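361aa long hypothetical D-aminopeptidase (Pyrococcus horikoshii, PDB 2DRH) is of unknown function but belongs to the S58 peptidase family, whose members are generally assigned aminopeptidase activity. Local coordinates at residues A[239-243]-A[277-282]. Numbering follows the deposited sequence.
Sequences SIIMI and SGDIAV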
# COMPACT_ATOMS: atom_id res chain seq x y z
N SER A 239 12.30 14.56 11.19
CA SER A 239 11.73 13.40 11.84
C SER A 239 10.58 13.81 12.78
O SER A 239 10.67 14.84 13.46
CB SER A 239 12.82 12.68 12.62
OG SER A 239 12.30 11.63 13.40
N ILE A 240 9.51 13.03 12.80
CA ILE A 240 8.38 13.34 13.69
C ILE A 240 7.35 12.22 13.77
O ILE A 240 7.00 11.59 12.77
CB ILE A 240 7.65 14.65 13.28
CG1 ILE A 240 6.40 14.84 14.15
CG2 ILE A 240 7.29 14.62 11.79
CD1 ILE A 240 5.62 16.11 13.88
N ILE A 241 6.87 11.96 14.98
CA ILE A 241 5.87 10.93 15.20
C ILE A 241 4.62 11.63 15.69
O ILE A 241 4.67 12.46 16.60
CB ILE A 241 6.33 9.91 16.28
CG1 ILE A 241 7.67 9.27 15.87
CG2 ILE A 241 5.25 8.85 16.49
CD1 ILE A 241 7.63 8.52 14.53
N MET A 242 3.49 11.29 15.08
CA MET A 242 2.22 11.90 15.48
C MET A 242 1.29 10.81 15.97
O MET A 242 1.00 9.85 15.26
CB MET A 242 1.60 12.64 14.29
CG MET A 242 2.35 13.92 13.93
SD MET A 242 2.39 14.30 12.17
CE MET A 242 3.71 13.19 11.66
N ILE A 243 0.85 10.95 17.21
CA ILE A 243 -0.05 9.96 17.80
C ILE A 243 -1.42 10.60 17.95
O ILE A 243 -1.58 11.60 18.66
CB ILE A 243 0.45 9.50 19.19
CG1 ILE A 243 1.87 8.94 19.07
CG2 ILE A 243 -0.49 8.44 19.76
CD1 ILE A 243 1.98 7.74 18.15
N SER A 277 13.68 12.62 6.93
CA SER A 277 12.73 12.86 8.01
C SER A 277 11.71 11.74 8.18
O SER A 277 10.87 11.51 7.31
CB SER A 277 12.01 14.18 7.79
OG SER A 277 11.29 14.55 8.95
N GLY A 278 11.80 11.04 9.30
CA GLY A 278 10.87 9.96 9.58
C GLY A 278 9.55 10.52 10.09
O GLY A 278 9.38 10.75 11.28
N ASP A 279 8.62 10.73 9.17
CA ASP A 279 7.31 11.25 9.50
C ASP A 279 6.26 10.14 9.48
O ASP A 279 5.96 9.56 8.44
CB ASP A 279 6.94 12.36 8.53
CG ASP A 279 7.97 13.48 8.50
OD1 ASP A 279 8.95 13.41 9.28
OD2 ASP A 279 7.81 14.42 7.69
N ILE A 280 5.71 9.85 10.66
CA ILE A 280 4.71 8.80 10.79
C ILE A 280 3.60 9.18 11.77
O ILE A 280 3.85 9.79 12.82
CB ILE A 280 5.36 7.50 11.28
CG1 ILE A 280 6.38 7.01 10.24
CG2 ILE A 280 4.29 6.45 11.56
CD1 ILE A 280 7.15 5.81 10.69
N ALA A 281 2.38 8.80 11.42
CA ALA A 281 1.20 9.07 12.23
C ALA A 281 0.50 7.78 12.60
O ALA A 281 0.32 6.89 11.76
CB ALA A 281 0.25 9.97 11.46
N VAL A 282 0.10 7.67 13.86
CA VAL A 282 -0.61 6.49 14.33
C VAL A 282 -1.92 6.95 14.99
O VAL A 282 -1.90 7.75 15.92
CB VAL A 282 0.23 5.69 15.34
CG1 VAL A 282 -0.59 4.56 15.92
CG2 VAL A 282 1.48 5.12 14.64
O HOH W 1 11.04 8.90 12.58
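Ile241 lays CD1 beside CB of Ile280 at 4.1 Å, and two residues further along the same face Ile243 does likewise, its CD1 3.9 Å from CB of Val282. In both isoleucines CG1 stands anti to the carbonyl carbon (chi1 -57° in each), which carries the ethyl arm across to the neighbouring strand. This face also meets strand 132-136, with Leu134 touching Ile241 and Ile280. On the other face CB of Met242 lies beside CB of Ala281, while its bent chain brings CE to 3.6 Å from Ile280 O; helix 252-268, which links the two parallel strands in a beta-alpha-beta crossover, packs here through Leu266 and Ala262. Between the faces runs a parallel ladder: Ile240 N to Gly278 O, Ile280 N to Ile240 O, Met242 N to Ile280 O and Val282 N to Met242 O. The first is straight at its hydrogen (176°) yet reaches Gly278 O from above the carbonyl plane. A water also donates to Gly278 O and accepts from Ser239 OG. At the polar edge CG2 of Ile240 sits 3.2 Å from Asp279 OD1. That oxygen receives Ser277 OG (2.6 Å) on its syn side. Ser239 N lies suspiciously close to Ser277 OG, its bonding doubtful in detail; Ser239 may be a chain end and the nucleophile, as in DmpA. Asp279 thus orients the Ser277 hydroxyl beside Ser239, consistent with an N-terminal nucleophile site.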